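PDB 4TLV: ADP-ribosylating toxin CARDS from Mycoplasma pneumoniae, which transfers the ADP-ribosyl group from NAD+ to multiple target proteins in vitro and, as the bacterium's main virulence factor, also causes vacuolization in mammalian cells. Local coordinates for residues H24-L29 with G139-A144; Y48-S53 with W135-P140; H88-R93 with Q191-P196. One frame throughout, in Å; residues are numbered along the deposited sequence.

Contact 1 (H24-L29 with G139-A144)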
loop_
_atom_site.group_PDB
_atom_site.type_symbol
_atom_site.label_atom_id
_atom_site.label_comp_id
_atom_site.label_asym_id
_atom_site.label_seq_id
_atom_site.Cartn_x
_atom_site.Cartn_y
_atom_site.Cartn_z
ATOM N N HIS A 24 -30.084 0.118 7.732
ATOM C CA HIS A 24 -30.137 -0.963 6.750
ATOM C C HIS A 24 -28.806 -1.621 6.383
ATOM O O HIS A 24 -28.811 -2.618 5.670
ATOM C CB HIS A 24 -30.788 -0.469 5.461
ATOM C CG HIS A 24 -32.184 0.023 5.654
ATOM N ND1 HIS A 24 -33.244 -0.825 5.884
ATOM C CD2 HIS A 24 -32.695 1.277 5.660
ATOM C CE1 HIS A 24 -34.350 -0.116 6.025
ATOM N NE2 HIS A 24 -34.044 1.162 5.891
ATOM N N GLY A 25 -27.683 -1.063 6.830
ATOM C CA GLY A 25 -26.385 -1.566 6.395
ATOM C C GLY A 25 -26.125 -1.251 4.926
ATOM O O GLY A 25 -26.659 -0.278 4.391
ATOM N N PHE A 26 -25.297 -2.064 4.270
ATOM C CA PHE A 26 -25.001 -1.868 2.854
ATOM C C PHE A 26 -25.479 -3.060 2.034
ATOM O O PHE A 26 -25.279 -4.203 2.416
ATOM C CB PHE A 26 -23.491 -1.695 2.641
ATOM C CG PHE A 26 -22.918 -0.467 3.289
ATOM C CD1 PHE A 26 -22.952 0.760 2.629
ATOM C CD2 PHE A 26 -22.356 -0.536 4.554
ATOM C CE1 PHE A 26 -22.437 1.891 3.221
ATOM C CE2 PHE A 26 -21.826 0.603 5.163
ATOM C CZ PHE A 26 -21.861 1.816 4.489
ATOM N N SER A 27 -26.095 -2.791 0.895
ATOM C CA SER A 27 -26.596 -3.862 0.032
ATOM C C SER A 27 -25.664 -4.066 -1.146
ATOM O O SER A 27 -24.909 -3.162 -1.497
ATOM C CB SER A 27 -28.000 -3.509 -0.482
ATOM O OG SER A 27 -28.934 -3.524 0.588
ATOM N N THR A 28 -25.716 -5.242 -1.769
ATOM C CA THR A 28 -24.834 -5.529 -2.898
ATOM C C THR A 28 -25.396 -4.947 -4.196
ATOM O O THR A 28 -26.589 -4.661 -4.293
ATOM C CB THR A 28 -24.676 -7.048 -3.106
ATOM O OG1 THR A 28 -25.924 -7.589 -3.556
ATOM C CG2 THR A 28 -24.263 -7.746 -1.793
ATOM N N LEU A 29 -24.539 -4.802 -5.199
ATOM C CA LEU A 29 -24.967 -4.431 -6.538
ATOM C C LEU A 29 -25.792 -5.547 -7.188
ATOM O O LEU A 29 -26.810 -5.287 -7.837
ATOM C CB LEU A 29 -23.742 -4.130 -7.421
ATOM C CG LEU A 29 -22.904 -2.912 -7.021
ATOM C CD1 LEU A 29 -21.511 -2.977 -7.652
ATOM C CD2 LEU A 29 -23.630 -1.624 -7.401
ATOM N N GLY A 139 -21.048 -10.523 0.190
ATOM C CA GLY A 139 -22.452 -10.200 0.407
ATOM C C GLY A 139 -22.739 -8.972 1.253
ATOM O O GLY A 139 -21.833 -8.198 1.589
ATOM N N PRO A 140 -24.013 -8.783 1.612
ATOM C CA PRO A 140 -24.495 -7.596 2.321
ATOM C C PRO A 140 -23.820 -7.371 3.673
ATOM O O PRO A 140 -23.407 -8.319 4.345
ATOM C CB PRO A 140 -25.987 -7.909 2.568
ATOM C CG PRO A 140 -26.332 -8.933 1.552
ATOM C CD PRO A 140 -25.095 -9.754 1.366
ATOM N N ILE A 141 -23.746 -6.110 4.076
ATOM C CA ILE A 141 -23.214 -5.757 5.383
ATOM C C ILE A 141 -24.375 -5.312 6.252
ATOM O O ILE A 141 -25.092 -4.394 5.879
ATOM C CB ILE A 141 -22.185 -4.605 5.288
ATOM C CG1 ILE A 141 -20.990 -5.033 4.430
ATOM C CG2 ILE A 141 -21.706 -4.201 6.700
ATOM C CD1 ILE A 141 -19.963 -3.915 4.219
ATOM N N ALA A 142 -24.559 -5.974 7.393
ATOM C CA ALA A 142 -25.658 -5.662 8.303
ATOM C C ALA A 142 -25.477 -4.314 8.996
ATOM O O ALA A 142 -24.352 -3.888 9.251
ATOM C CB ALA A 142 -25.789 -6.746 9.341
ATOM N N ALA A 143 -26.592 -3.661 9.337
ATOM C CA ALA A 143 -26.526 -2.396 10.071
ATOM C C ALA A 143 -25.723 -2.537 11.365
ATOM O O ALA A 143 -25.015 -1.612 11.781
ATOM C CB ALA A 143 -27.940 -1.885 10.374
ATOM N N ALA A 144 -25.842 -3.697 12.006
ATOM C CA ALA A 144 -25.157 -3.953 13.270
ATOM C C ALA A 144 -23.624 -3.879 13.212
ATOM O O ALA A 144 -22.989 -3.700 14.253
ATOM C CB ALA A 144 -25.610 -5.298 13.869
HETATM O O HOH W 1 -27.794 -4.786 4.423
#
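F26 and I141 exchange backbone hydrogen bonds across the middle of this contact, each giving its N-H to the other's carbonyl. F26 N is 2.8 Å from I141 O, and the return bond from I141 N to F26 O measures 3.0 Å; both donors lie in the plane of the carbonyl they use. On the buried side the two side chains run alongside each other in the same direction. CG of F26 stands anti to its own carbonyl carbon (chi1 -64°), and the ring edge at CD2 comes within 4.1 Å of I141 CB. I83 of strand 76-84 touches both residues, and Y81 of that strand meets the F26 ring edge-to-face. Packing is tightest at G25, where the chain leaves helix 18-24 with positive phi. Having no side chain, it passes close enough for a CA-H...O contact of 3.2 Å from G25 CA to I141 O, and A143 CB rests 3.6 Å from G25 N. The motif is a single antiparallel bridge, a hydrogen-bonded pair that ties the loop after helix 18-24 to the connection between strands 134-138 and 146-156 of the mART domain. Toward solvent the contact is looser. A water is placed to donate to H24 O (2.7 Å) and to I141 O (3.1 Å), though it may not serve both at once. The T28 end is close-packed again: CG2 lies against the G139-P140 peptide and 3.8 Å from P140 CD, while the exposed P140 ring forms the open side. With chi1 at 68°, OG1 of T28 takes the position between N and the carbonyl carbon and is hydrogen-bonded to G30 O.

Contact 2 (Y48-S53 with W135-P140)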
loop_
_atom_site.group_PDB
_atom_site.type_symbol
_atom_site.label_atom_id
_atom_site.label_comp_id
_atom_site.label_asym_id
_atom_site.label_seq_id
_atom_site.Cartn_x
_atom_site.Cartn_y
_atom_site.Cartn_z
ATOM N N TYR A 48 -21.536 -9.286 -6.149
ATOM C CA TYR A 48 -22.066 -9.646 -4.841
ATOM C C TYR A 48 -21.154 -9.095 -3.757
ATOM O O TYR A 48 -21.498 -9.122 -2.603
ATOM C CB TYR A 48 -22.079 -11.171 -4.707
ATOM C CG TYR A 48 -22.783 -11.703 -3.480
ATOM C CD1 TYR A 48 -24.157 -11.519 -3.307
ATOM C CD2 TYR A 48 -22.091 -12.442 -2.522
ATOM C CE1 TYR A 48 -24.808 -12.017 -2.205
ATOM C CE2 TYR A 48 -22.738 -12.959 -1.412
ATOM C CZ TYR A 48 -24.096 -12.739 -1.253
ATOM O OH TYR A 48 -24.736 -13.244 -0.143
ATOM N N PHE A 49 -19.975 -8.606 -4.148
ATOM C CA PHE A 49 -18.988 -8.165 -3.177
ATOM C C PHE A 49 -19.140 -6.672 -2.901
ATOM O O PHE A 49 -19.324 -5.893 -3.836
ATOM C CB PHE A 49 -17.578 -8.429 -3.710
ATOM C CG PHE A 49 -17.293 -9.887 -3.996
ATOM C CD1 PHE A 49 -17.864 -10.887 -3.212
ATOM C CD2 PHE A 49 -16.447 -10.257 -5.039
ATOM C CE1 PHE A 49 -17.605 -12.236 -3.458
ATOM C CE2 PHE A 49 -16.173 -11.604 -5.288
ATOM C CZ PHE A 49 -16.769 -12.601 -4.485
ATOM N N ILE A 50 -19.038 -6.276 -1.631
ATOM C CA ILE A 50 -19.066 -4.847 -1.274
ATOM C C ILE A 50 -17.679 -4.385 -0.826
ATOM O O ILE A 50 -17.054 -5.018 0.018
ATOM C CB ILE A 50 -20.071 -4.563 -0.157
ATOM C CG1 ILE A 50 -21.491 -4.923 -0.612
ATOM C CG2 ILE A 50 -20.037 -3.085 0.253
ATOM C CD1 ILE A 50 -22.519 -4.808 0.519
ATOM N N SER A 51 -17.205 -3.271 -1.381
ATOM C CA SER A 51 -15.844 -2.805 -1.090
ATOM C C SER A 51 -15.741 -1.932 0.155
ATOM O O SER A 51 -16.612 -1.104 0.437
ATOM C CB SER A 51 -15.274 -2.034 -2.285
ATOM O OG SER A 51 -16.137 -0.941 -2.589
ATOM N N THR A 52 -14.657 -2.138 0.893
ATOM C CA THR A 52 -14.286 -1.295 2.017
ATOM C C THR A 52 -12.763 -1.216 2.003
ATOM O O THR A 52 -12.094 -1.939 1.266
ATOM C CB THR A 52 -14.700 -1.911 3.386
ATOM O OG1 THR A 52 -13.893 -3.075 3.642
ATOM C CG2 THR A 52 -16.192 -2.293 3.418
ATOM N N SER A 53 -12.210 -0.347 2.831
ATOM C CA SER A 53 -10.767 -0.155 2.868
ATOM C C SER A 53 -10.246 -0.311 4.307
ATOM O O SER A 53 -10.952 -0.030 5.268
ATOM C CB SER A 53 -10.419 1.230 2.313
ATOM O OG SER A 53 -9.031 1.479 2.446
ATOM N N TRP A 135 -10.769 -4.491 1.496
ATOM C CA TRP A 135 -11.353 -5.701 2.069
ATOM C C TRP A 135 -12.753 -5.729 1.474
ATOM O O TRP A 135 -13.480 -4.732 1.545
ATOM C CB TRP A 135 -11.422 -5.589 3.595
ATOM C CG TRP A 135 -10.092 -5.785 4.258
ATOM C CD1 TRP A 135 -9.089 -4.875 4.366
ATOM C CD2 TRP A 135 -9.624 -6.985 4.892
ATOM N NE1 TRP A 135 -8.017 -5.428 5.033
ATOM C CE2 TRP A 135 -8.327 -6.720 5.370
ATOM C CE3 TRP A 135 -10.187 -8.256 5.110
ATOM C CZ2 TRP A 135 -7.574 -7.676 6.057
ATOM C CZ3 TRP A 135 -9.439 -9.203 5.773
ATOM C CH2 TRP A 135 -8.137 -8.906 6.249
ATOM N N PHE A 136 -13.116 -6.826 0.827
ATOM C CA PHE A 136 -14.451 -6.921 0.264
ATOM C C PHE A 136 -15.283 -7.855 1.117
ATOM O O PHE A 136 -14.743 -8.773 1.744
ATOM C CB PHE A 136 -14.423 -7.364 -1.207
ATOM C CG PHE A 136 -13.890 -8.764 -1.434
ATOM C CD1 PHE A 136 -12.522 -8.991 -1.566
ATOM C CD2 PHE A 136 -14.761 -9.844 -1.561
ATOM C CE1 PHE A 136 -12.024 -10.266 -1.795
ATOM C CE2 PHE A 136 -14.260 -11.130 -1.797
ATOM C CZ PHE A 136 -12.887 -11.330 -1.919
ATOM N N THR A 137 -16.593 -7.615 1.161
ATOM C CA THR A 137 -17.475 -8.506 1.909
ATOM C C THR A 137 -18.142 -9.441 0.919
ATOM O O THR A 137 -18.428 -9.059 -0.227
ATOM C CB THR A 137 -18.539 -7.750 2.707
ATOM O OG1 THR A 137 -19.399 -7.055 1.800
ATOM C CG2 THR A 137 -17.876 -6.739 3.648
ATOM N N ASP A 138 -18.343 -10.678 1.353
ATOM C CA ASP A 138 -18.968 -11.688 0.519
ATOM C C ASP A 138 -20.444 -11.516 0.830
ATOM O O ASP A 138 -21.005 -12.213 1.685
ATOM C CB ASP A 138 -18.448 -13.071 0.922
ATOM C CG ASP A 138 -18.821 -14.162 -0.065
ATOM O OD1 ASP A 138 -19.570 -13.883 -1.035
ATOM O OD2 ASP A 138 -18.355 -15.304 0.134
ATOM N N GLY A 139 -21.048 -10.523 0.190
ATOM C CA GLY A 139 -22.452 -10.200 0.407
ATOM C C GLY A 139 -22.739 -8.972 1.253
ATOM O O GLY A 139 -21.833 -8.198 1.589
ATOM N N PRO A 140 -24.013 -8.783 1.612
ATOM C CA PRO A 140 -24.495 -7.596 2.321
ATOM C C PRO A 140 -23.820 -7.371 3.673
ATOM O O PRO A 140 -23.407 -8.319 4.345
ATOM C CB PRO A 140 -25.987 -7.909 2.568
ATOM C CG PRO A 140 -26.332 -8.933 1.552
ATOM C CD PRO A 140 -25.095 -9.754 1.366
#
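F49 and F136 lie side by side on one face of an antiparallel strand pair. From F49, CB passes 3.6 Å from T137 O; CG then meets F136 CD2 at 3.5 Å, with CG set anti to the carbonyl carbon (chi1 -60°). CD1 lies by T137 O and F136 CD2, CD2 and CE2 by F136 CE2. Farther out, CE1 approaches D138 OD1 at 3.5 Å, the oxygen in plane at the ring edge, and CZ ends 4.0 Å from F136 CE2. F136 CE2 sits over the centre of the F49 ring; the ring planes meet obliquely, inclined by 49°. The carboxylate of D138 also meets the edge of the Y48 ring, while its OD2 forms a salt bridge with R33. One face of Y48 covers G139, whose CA is 3.6 Å from the ring centroid in a CH-pi contact. I50 and T137 form a hydrogen-bonded antiparallel pair, each N-H giving to the other's carbonyl, between the non-hydrogen-bonded pairs F49-D138 and S51-F136. W135 O is gripped twice by T52, by N at 2.9 Å and by OG1 at 2.7 Å. T137 OG1 donates to G139 O (2.7 Å) across the inverse gamma turn centred on D138. Strand 134-138 is the middle of a three-stranded sheet, between 49-53 and 89-91; W197 meets F49 and F136 edge-to-face, strand 9-14 packs on I50, T52 and W135, and helix 56-60 touches S53.

Contact 3 (H88-R93 with Q191-P196). With ACT (acetate ion), chain N.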
loop_
_atom_site.group_PDB
_atom_site.type_symbol
_atom_site.label_atom_id
_atom_site.label_comp_id
_atom_site.label_asym_id
_atom_site.label_seq_id
_atom_site.Cartn_x
_atom_site.Cartn_y
_atom_site.Cartn_z
ATOM N N HIS A 88 -16.975 -12.631 7.163
ATOM C CA HIS A 88 -17.299 -12.502 5.741
ATOM C C HIS A 88 -16.597 -11.326 5.034
ATOM O O HIS A 88 -16.929 -10.991 3.900
ATOM C CB HIS A 88 -18.816 -12.619 5.443
ATOM C CG HIS A 88 -19.592 -11.336 5.528
ATOM N ND1 HIS A 88 -19.741 -10.624 6.698
ATOM C CD2 HIS A 88 -20.366 -10.706 4.606
ATOM C CE1 HIS A 88 -20.529 -9.581 6.483
ATOM N NE2 HIS A 88 -20.921 -9.609 5.220
ATOM N N PHE A 89 -15.608 -10.741 5.712
ATOM C CA PHE A 89 -14.734 -9.719 5.127
ATOM C C PHE A 89 -13.381 -10.345 4.744
ATOM O O PHE A 89 -12.717 -10.938 5.587
ATOM C CB PHE A 89 -14.449 -8.608 6.140
ATOM C CG PHE A 89 -15.623 -7.728 6.473
ATOM C CD1 PHE A 89 -16.771 -8.251 7.067
ATOM C CD2 PHE A 89 -15.539 -6.355 6.270
ATOM C CE1 PHE A 89 -17.834 -7.418 7.418
ATOM C CE2 PHE A 89 -16.599 -5.512 6.609
ATOM C CZ PHE A 89 -17.738 -6.041 7.189
ATOM N N TYR A 90 -12.963 -10.159 3.494
ATOM C CA TYR A 90 -11.758 -10.778 2.949
ATOM C C TYR A 90 -10.837 -9.759 2.316
ATOM O O TYR A 90 -11.296 -8.830 1.665
ATOM C CB TYR A 90 -12.151 -11.758 1.837
ATOM C CG TYR A 90 -13.013 -12.875 2.358
ATOM C CD1 TYR A 90 -14.393 -12.730 2.443
ATOM C CD2 TYR A 90 -12.439 -14.069 2.794
ATOM C CE1 TYR A 90 -15.200 -13.758 2.964
ATOM C CE2 TYR A 90 -13.231 -15.099 3.306
ATOM C CZ TYR A 90 -14.602 -14.939 3.378
ATOM O OH TYR A 90 -15.378 -15.966 3.870
ATOM N N ASN A 91 -9.536 -9.971 2.448
ATOM C CA ASN A 91 -8.569 -9.053 1.830
ATOM C C ASN A 91 -8.356 -9.306 0.326
ATOM O O ASN A 91 -8.017 -10.425 -0.088
ATOM C CB ASN A 91 -7.225 -9.112 2.564
ATOM C CG ASN A 91 -6.245 -8.079 2.034
ATOM O OD1 ASN A 91 -5.434 -8.382 1.184
ATOM N ND2 ASN A 91 -6.360 -6.832 2.514
ATOM N N ALA A 92 -8.545 -8.268 -0.491
ATOM C CA ALA A 92 -8.433 -8.436 -1.940
ATOM C C ALA A 92 -7.015 -8.841 -2.341
ATOM O O ALA A 92 -6.826 -9.795 -3.118
ATOM C CB ALA A 92 -8.883 -7.156 -2.689
ATOM N N ARG A 93 -6.005 -8.139 -1.824
ATOM C CA ARG A 93 -4.623 -8.477 -2.221
ATOM C C ARG A 93 -4.225 -9.925 -1.855
ATOM O O ARG A 93 -3.679 -10.648 -2.693
ATOM C CB ARG A 93 -3.594 -7.469 -1.665
ATOM C CG ARG A 93 -3.448 -6.191 -2.542
ATOM C CD ARG A 93 -2.248 -6.288 -3.519
ATOM N NE ARG A 93 -1.015 -6.307 -2.748
ATOM C CZ ARG A 93 -0.197 -7.348 -2.629
ATOM N NH1 ARG A 93 -0.431 -8.472 -3.295
ATOM N NH2 ARG A 93 0.868 -7.251 -1.840
ATOM N N GLN A 191 -13.301 -10.195 14.051
ATOM C CA GLN A 191 -12.192 -9.720 13.237
ATOM C C GLN A 191 -12.410 -10.159 11.790
ATOM O O GLN A 191 -13.145 -11.107 11.538
ATOM C CB GLN A 191 -10.878 -10.300 13.744
ATOM C CG GLN A 191 -10.812 -11.813 13.594
ATOM C CD GLN A 191 -9.424 -12.374 13.843
ATOM O OE1 GLN A 191 -8.820 -11.979 14.958
ATOM N NE2 GLN A 191 -8.896 -13.153 13.035
ATOM N N ALA A 192 -11.778 -9.469 10.847
ATOM C CA ALA A 192 -11.891 -9.843 9.442
ATOM C C ALA A 192 -11.350 -11.258 9.258
ATOM O O ALA A 192 -10.522 -11.711 10.039
ATOM C CB ALA A 192 -11.133 -8.862 8.560
ATOM N N ASN A 193 -11.818 -11.953 8.227
ATOM C CA ASN A 193 -11.290 -13.277 7.928
ATOM C C ASN A 193 -9.792 -13.204 7.583
ATOM O O ASN A 193 -9.390 -12.392 6.748
ATOM C CB ASN A 193 -12.062 -13.893 6.756
ATOM C CG ASN A 193 -11.991 -15.411 6.767
ATOM O OD1 ASN A 193 -10.914 -15.979 6.937
ATOM N ND2 ASN A 193 -13.143 -16.067 6.650
ATOM N N ASP A 194 -8.958 -14.033 8.211
ATOM C CA ASP A 194 -7.517 -13.984 7.887
ATOM C C ASP A 194 -7.122 -14.894 6.731
ATOM O O ASP A 194 -5.941 -15.004 6.401
ATOM C CB ASP A 194 -6.610 -14.235 9.117
ATOM C CG ASP A 194 -6.774 -15.633 9.723
ATOM O OD1 ASP A 194 -7.541 -16.461 9.188
ATOM O OD2 ASP A 194 -6.119 -15.902 10.761
ATOM N N GLN A 195 -8.112 -15.535 6.120
ATOM C CA GLN A 195 -7.863 -16.429 4.986
ATOM C C GLN A 195 -8.143 -15.772 3.645
ATOM O O GLN A 195 -8.975 -14.874 3.547
ATOM C CB GLN A 195 -8.751 -17.665 5.088
ATOM C CG GLN A 195 -8.913 -18.210 6.474
ATOM C CD GLN A 195 -8.078 -19.416 6.684
ATOM O OE1 GLN A 195 -8.557 -20.540 6.544
ATOM N NE2 GLN A 195 -6.818 -19.207 7.039
ATOM N N PRO A 196 -7.466 -16.247 2.592
ATOM C CA PRO A 196 -7.788 -15.805 1.230
ATOM C C PRO A 196 -9.162 -16.325 0.858
ATOM O O PRO A 196 -9.563 -17.434 1.266
ATOM C CB PRO A 196 -6.736 -16.491 0.349
ATOM C CG PRO A 196 -5.990 -17.423 1.212
ATOM C CD PRO A 196 -6.409 -17.273 2.639
HETATM C C ACT N . 3.246 -10.353 -2.090
HETATM O O ACT N . 2.164 -9.727 -2.109
HETATM O OXT ACT N . 3.234 -11.518 -2.564
HETATM C CH3 ACT N . 4.481 -9.727 -1.516
HETATM O O HOH W 2 -8.749 -12.201 4.004
#
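One water joins N91, N193 and Q195: it accepts from N91 N (2.8 Å) and donates to N193 O (2.8 Å) and Q195 O (2.7 Å). Beside it the segments share a direct hydrogen bond, N193 N to F89 O at 3.0 Å, with the donor nearly in line with the carbonyl. Next to this bond CB of F89 packs on CB of A192. The side chain of N193 lies alongside the Y90 ring, pointing the same way, with amide and ring planes only 25° apart. CG of N193 is anti to its backbone N (chi1 -156°), which carries ND2 to within 3.5 Å of Y90 CE2, while CB makes an off-centre CH-pi contact with the ring. Both ends of the amide are fixed: ND2 is hydrogen-bonded to Q87 O, and OD1 accepts from Q195 N at 3.0 Å. Q195 O, already held by the water, also meets the Y90 ring at its edge. W197 adds an edge-to-face contact to the same ring. Away from the loop, R93 directs NH1 (3.1 Å) and NH2 (2.8 Å) to the same acetate O. This acetate probably came from the crystallisation liquor; NH1 of R93 also forms a salt bridge with E97, and NE reaches F591 O at the chain's C-terminus. N91 is the N-cap of helix 92-104, its OD1 accepting from A94 N. An Asx turn at N193 shapes the loop that lies along the outer strand 89-91 of the three-stranded sheet in the mART domain, just where that strand passes into its capped helix.

All three contacts lie in the mART domain, on one side of the chain's centre. The centres of contacts 1 and 2 are about 9 Å apart, those of 2 and 3 about 10 Å, those of 1 and 3 about 17 Å. Contacts 1 and 2 share G139 and P140, and contacts 2 and 3 meet through strands 134-138 and 89-91, neighbours in one sheet. A hydrogen bond from H88 NE2 to P140 O joins contact 3 to the residue shared by contacts 1 and 2. Along the chain the segments run 24-29, 48-53, 88-93, 135-140, overlapping 139-144, and 191-196. Chain parts distant in sequence are thus gathered around strand 134-138 and the following loop within the catalytic domain.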